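PDB 3ZUC: cellulosomal scaffoldin from Acetivibrio cellulolyticus, which scaffolds the cellulosome and, through this family 3b carbohydrate-binding module, binds crystalline cellulose, the whole protein probably also hydrolysing cellulose. Local coordinates for residues Asp50-Gln55 with Ala83-Glu88; Tyr118-Ala121 with Ser125-Ser128. One frame throughout, in Å; residues are numbered along the deposited sequence.

Contact 1. Residues Asp50-Gln55 with Ala83-Glu88; sequences DGDKAQ and ADQYLE. With CA (calcium ion), chain B.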
loop_
_atom_site.group_PDB
_atom_site.type_symbol
_atom_site.label_atom_id
_atom_site.label_comp_id
_atom_site.label_asym_id
_atom_site.label_seq_id
_atom_site.Cartn_x
_atom_site.Cartn_y
_atom_site.Cartn_z
ATOM N N ASP A 50 -7.093 12.854 9.747
ATOM C CA ASP A 50 -6.784 13.940 10.688
ATOM C C ASP A 50 -6.849 15.311 10.001
ATOM O O ASP A 50 -5.887 16.093 10.020
ATOM C CB ASP A 50 -5.425 13.726 11.348
ATOM C CG ASP A 50 -5.387 12.486 12.181
ATOM O OD1 ASP A 50 -6.212 12.424 13.132
ATOM O OD2 ASP A 50 -4.560 11.604 11.938
ATOM N N GLY A 51 -8.019 15.593 9.416
ATOM C CA GLY A 51 -8.234 16.803 8.650
ATOM C C GLY A 51 -8.168 16.484 7.167
ATOM O O GLY A 51 -7.093 16.343 6.596
ATOM N N ASP A 52 -9.331 16.340 6.550
ATOM C CA ASP A 52 -9.417 15.930 5.150
ATOM C C ASP A 52 -8.940 17.084 4.263
ATOM O O ASP A 52 -9.324 18.231 4.435
ATOM C CB ASP A 52 -10.853 15.552 4.801
ATOM C CG ASP A 52 -11.013 14.865 3.449
ATOM O OD1 ASP A 52 -10.040 14.307 2.930
ATOM O OD2 ASP A 52 -12.166 14.872 2.919
ATOM N N LYS A 53 -8.075 16.745 3.315
ATOM C CA LYS A 53 -7.574 17.659 2.301
ATOM C C LYS A 53 -7.326 16.813 1.058
ATOM O O LYS A 53 -7.195 15.586 1.141
ATOM C CB LYS A 53 -6.241 18.299 2.719
ATOM C CG LYS A 53 -6.305 19.093 4.015
ATOM C CD LYS A 53 -7.108 20.388 3.862
ATOM C CE LYS A 53 -7.427 21.065 5.177
ATOM N NZ LYS A 53 -6.203 21.374 5.974
ATOM N N ALA A 54 -7.264 17.450 -0.104
ATOM C CA ALA A 54 -6.751 16.785 -1.294
ATOM C C ALA A 54 -5.422 16.125 -0.918
ATOM O O ALA A 54 -4.624 16.751 -0.218
ATOM C CB ALA A 54 -6.530 17.806 -2.407
ATOM N N GLN A 55 -5.207 14.881 -1.359
ATOM C CA GLN A 55 -3.962 14.175 -1.132
ATOM C C GLN A 55 -3.391 13.688 -2.453
ATOM O O GLN A 55 -4.123 13.440 -3.406
ATOM C CB GLN A 55 -4.198 12.987 -0.192
ATOM C CG GLN A 55 -4.524 13.467 1.224
ATOM C CD GLN A 55 -5.155 12.369 2.045
ATOM O OE1 GLN A 55 -6.341 12.007 1.795
ATOM N NE2 GLN A 55 -4.447 11.818 2.969
ATOM N N ALA A 83 -9.532 3.863 10.639
ATOM C CA ALA A 83 -9.680 3.946 9.193
ATOM C C ALA A 83 -10.890 4.785 8.802
ATOM O O ALA A 83 -12.034 4.324 8.859
ATOM C CB ALA A 83 -9.810 2.535 8.602
ATOM N N ASP A 84 -10.630 6.018 8.364
ATOM C CA ASP A 84 -11.638 6.807 7.683
ATOM C C ASP A 84 -11.344 6.971 6.194
ATOM O O ASP A 84 -12.236 7.408 5.465
ATOM C CB ASP A 84 -11.989 8.121 8.386
ATOM C CG ASP A 84 -10.837 9.071 8.551
ATOM O OD1 ASP A 84 -9.920 9.102 7.719
ATOM O OD2 ASP A 84 -10.829 9.758 9.601
ATOM N N GLN A 85 -10.163 6.551 5.734
ATOM C CA GLN A 85 -9.787 6.583 4.326
ATOM C C GLN A 85 -8.850 5.441 4.034
ATOM O O GLN A 85 -8.251 4.857 4.940
ATOM C CB GLN A 85 -9.080 7.898 3.938
ATOM C CG GLN A 85 -9.928 9.124 4.182
ATOM C CD GLN A 85 -9.452 10.348 3.446
ATOM O OE1 GLN A 85 -8.634 10.273 2.520
ATOM N NE2 GLN A 85 -10.026 11.487 3.794
ATOM N N TYR A 86 -8.679 5.149 2.748
ATOM C CA TYR A 86 -7.569 4.331 2.310
ATOM C C TYR A 86 -6.936 4.900 1.058
ATOM O O TYR A 86 -7.590 5.499 0.209
ATOM C CB TYR A 86 -7.957 2.860 2.114
ATOM C CG TYR A 86 -9.064 2.553 1.129
ATOM C CD1 TYR A 86 -10.378 2.521 1.549
ATOM C CD2 TYR A 86 -8.805 2.218 -0.193
ATOM C CE1 TYR A 86 -11.415 2.143 0.685
ATOM C CE2 TYR A 86 -9.837 1.860 -1.067
ATOM C CZ TYR A 86 -11.136 1.822 -0.618
ATOM O OH TYR A 86 -12.164 1.435 -1.471
ATOM N N LEU A 87 -5.631 4.681 0.968
ATOM C CA LEU A 87 -4.866 4.784 -0.265
ATOM C C LEU A 87 -5.027 3.482 -1.022
ATOM O O LEU A 87 -4.839 2.411 -0.441
ATOM C CB LEU A 87 -3.395 4.982 0.092
ATOM C CG LEU A 87 -2.383 4.785 -1.038
ATOM C CD1 LEU A 87 -2.490 5.836 -2.110
ATOM C CD2 LEU A 87 -0.977 4.700 -0.473
ATOM N N GLU A 88 -5.333 3.567 -2.309
ATOM C CA GLU A 88 -5.344 2.419 -3.199
ATOM C C GLU A 88 -4.258 2.613 -4.254
ATOM O O GLU A 88 -4.289 3.590 -5.012
ATOM C CB GLU A 88 -6.708 2.247 -3.881
ATOM C CG GLU A 88 -6.751 1.059 -4.823
ATOM C CD GLU A 88 -8.169 0.730 -5.239
ATOM O OE1 GLU A 88 -8.913 0.097 -4.465
ATOM O OE2 GLU A 88 -8.561 1.133 -6.347
HETATM CA CA CA B . -4.357 9.319 11.628
HETATM O O HOH W 1 -9.575 11.842 10.657
HETATM O O HOH W 2 -2.771 9.748 9.784
#
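Gln85 reaches from its strand to Asp52 in the loop after strand 42-47, and a direct hydrogen bond runs between their side chains: NE2 of Gln85 donates to OD1 of Asp52 over 2.9 Å. The N-H...O angle of 152° makes it fairly straight. Seen from the donor, the acceptor lies in the amide plane; seen from the carboxylate, the donor stands 72° out of plane, above OD1, and the two flat groups are almost perpendicular. Asp52 presents OD1 by swinging CG anti to its backbone N (chi1 -169°), while the extended chain of Gln85 spans the gap. The amide of Gln55 approaches the same glutamine obliquely.

A second tie is made through water. Water 1 accepts from the backbone N of Asp50 at 2.8 Å and donates to OD2 of Asp84 at 2.7 Å. Asp84 and Gln85 form a classic beta bulge opposite Phe47, which lets these successive residues both aim side chains at the loop.

Metal coordination fixes the start of the loop. Asp50 OD2 binds calcium at 2.3 Å and water 2 does so at 2.5 Å; Thr48, Asn119, Asp122 and Asp123 complete the site. The backbone angles of Gly51, just beyond, call for glycine.

Salt-bridged through OD2 to Lys75, Asp52 has each carboxylate oxygen engaged. With only 122 Å² buried, the contact is polar rather than hydrophobic, implying a calcium-binding loop braced against the bulged strand by directional bonds and one bridging water.

Contact 2. Residues Tyr118-Ala121 with Ser125-Ser128; sequences YNQA and SFNS. With CA (calcium ion), chain B.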
loop_
_atom_site.group_PDB
_atom_site.type_symbol
_atom_site.label_atom_id
_atom_site.label_comp_id
_atom_site.label_asym_id
_atom_site.label_seq_id
_atom_site.Cartn_x
_atom_site.Cartn_y
_atom_site.Cartn_z
ATOM N N TYR A 118 -0.609 14.782 9.532
ATOM C CA TYR A 118 -1.286 13.576 9.947
ATOM C C TYR A 118 -0.881 13.211 11.385
ATOM O O TYR A 118 0.195 13.595 11.834
ATOM C CB TYR A 118 -0.845 12.405 9.074
ATOM C CG TYR A 118 -1.173 12.513 7.608
ATOM C CD1 TYR A 118 -2.419 12.152 7.129
ATOM C CD2 TYR A 118 -0.230 12.934 6.692
ATOM C CE1 TYR A 118 -2.713 12.200 5.773
ATOM C CE2 TYR A 118 -0.511 12.992 5.350
ATOM C CZ TYR A 118 -1.748 12.606 4.878
ATOM O OH TYR A 118 -1.994 12.692 3.530
ATOM N N ASN A 119 -1.728 12.430 12.070
ATOM C CA ASN A 119 -1.334 11.654 13.252
ATOM C C ASN A 119 -1.243 10.202 12.841
ATOM O O ASN A 119 -2.266 9.539 12.645
ATOM C CB ASN A 119 -2.342 11.802 14.401
ATOM C CG ASN A 119 -2.052 10.852 15.532
ATOM O OD1 ASN A 119 -0.895 10.467 15.740
ATOM N ND2 ASN A 119 -3.084 10.455 16.262
ATOM N N GLN A 120 -0.035 9.682 12.661
ATOM C CA GLN A 120 0.115 8.305 12.204
ATOM C C GLN A 120 -0.300 7.289 13.260
ATOM O O GLN A 120 -0.640 6.146 12.931
ATOM C CB GLN A 120 1.546 8.009 11.762
ATOM C CG GLN A 120 2.050 8.927 10.678
ATOM C CD GLN A 120 3.156 8.277 9.884
ATOM O OE1 GLN A 120 2.872 7.447 9.015
ATOM N NE2 GLN A 120 4.408 8.608 10.191
ATOM N N ALA A 121 -0.227 7.670 14.537
ATOM C CA ALA A 121 -0.287 6.690 15.605
ATOM C C ALA A 121 -1.593 5.909 15.644
ATOM O O ALA A 121 -1.590 4.756 16.082
ATOM C CB ALA A 121 -0.058 7.362 16.954
ATOM N N SER A 125 -3.239 0.845 9.401
ATOM C CA SER A 125 -2.134 0.190 8.715
ATOM C C SER A 125 -0.733 0.573 9.215
ATOM O O SER A 125 0.250 -0.019 8.761
ATOM C CB SER A 125 -2.202 0.452 7.213
ATOM O OG SER A 125 -3.370 -0.077 6.618
ATOM N N PHE A 126 -0.624 1.559 10.101
ATOM C CA PHE A 126 0.687 2.060 10.502
ATOM C C PHE A 126 1.415 1.073 11.397
ATOM O O PHE A 126 0.838 0.535 12.348
ATOM C CB PHE A 126 0.496 3.370 11.270
ATOM C CG PHE A 126 1.774 4.007 11.779
ATOM C CD1 PHE A 126 2.747 4.457 10.907
ATOM C CD2 PHE A 126 1.945 4.233 13.133
ATOM C CE1 PHE A 126 3.885 5.094 11.366
ATOM C CE2 PHE A 126 3.076 4.888 13.605
ATOM C CZ PHE A 126 4.047 5.316 12.722
ATOM N N ASN A 127 2.693 0.868 11.101
ATOM C CA ASN A 127 3.562 0.040 11.914
ATOM C C ASN A 127 4.612 0.949 12.543
ATOM O O ASN A 127 5.505 1.452 11.871
ATOM C CB ASN A 127 4.185 -1.057 11.063
ATOM C CG ASN A 127 4.923 -2.051 11.907
ATOM O OD1 ASN A 127 5.557 -1.669 12.882
ATOM N ND2 ASN A 127 4.842 -3.321 11.564
ATOM N N SER A 128 4.470 1.197 13.842
ATOM C CA SER A 128 5.346 2.144 14.505
ATOM C C SER A 128 6.761 1.575 14.774
ATOM O O SER A 128 7.660 2.341 15.114
ATOM C CB SER A 128 4.731 2.597 15.830
ATOM O OG SER A 128 4.795 1.541 16.762
HETATM CA CA CA B . -4.357 9.319 11.628
HETATM O O HOH W 2 -2.771 9.748 9.784
#
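Phe126 packs against Gln120 where the chain leaves short strand 118-119 through an Asx turn, in the beta-sandwich of this CBM3 module. The turn is defined by Asn119 OD1, which accepts from the backbone N of Ala121 at 3.1 Å; the donor sits well above the carbonyl plane.

The tight part is the face of the Phe126 ring. CB of Gln120 lies 3.6 Å from the ring centroid and 7° off the normal, a centred CH-pi contact. Beyond it the plane of the Gln120 amide is inclined to the ring by 44°, while the two side chains cross at about a right angle, with OE1 3.5 Å from Phe126 CE1. CG of Gln120 is anti to its own carbonyl carbon (chi1 -57°), and the extended chain carries the amide out over the CD1-CE1 rim of the same face, where NE2 is held by a hydrogen bond to the backbone O of Gln16. Asn12 and Tyr45 also touch Phe126, tying the ring to both sheets.

Looser packing lies toward the exposed residues. Ala121 only grazes the ring obliquely, its CA 4.1 Å from Phe126 CD2, and its methyl group is directed away. On the ring face opposite Gln120, the backbone N of the exposed Ser128 stands 3.9 Å above the plane, displaced toward the rim.

No hydrogen bond links the two segments, so the 154 Å² they bury rests on packing; the shortest approach is from Gln120 O to Phe126 CD2, 3.2 Å.

How the contacts relate
Strand 42-47 leads into residues 50-55, and contact 1 closes the excursion through strands 55-61 and 69-80 when the chain returns along 83-88, tying the loop after 42-47 to strand 83-91 of the same five-stranded sheet. The chain then runs through strand 102-112 to 118-119, and contact 2 closes a shorter loop, tying the end of 118-119, which pairs with 18-19, to the loop leading to strand 134-135 of the other five-stranded sheet. The loops follow in series, neither enclosing the other. Calcium links them: Asp50 and Asn119 both bind it, and Asp50 OD2 probably accepts from Asn119 N at 3.0 Å. Asp122 and Asp123, within the loop of contact 2, supply further ligands.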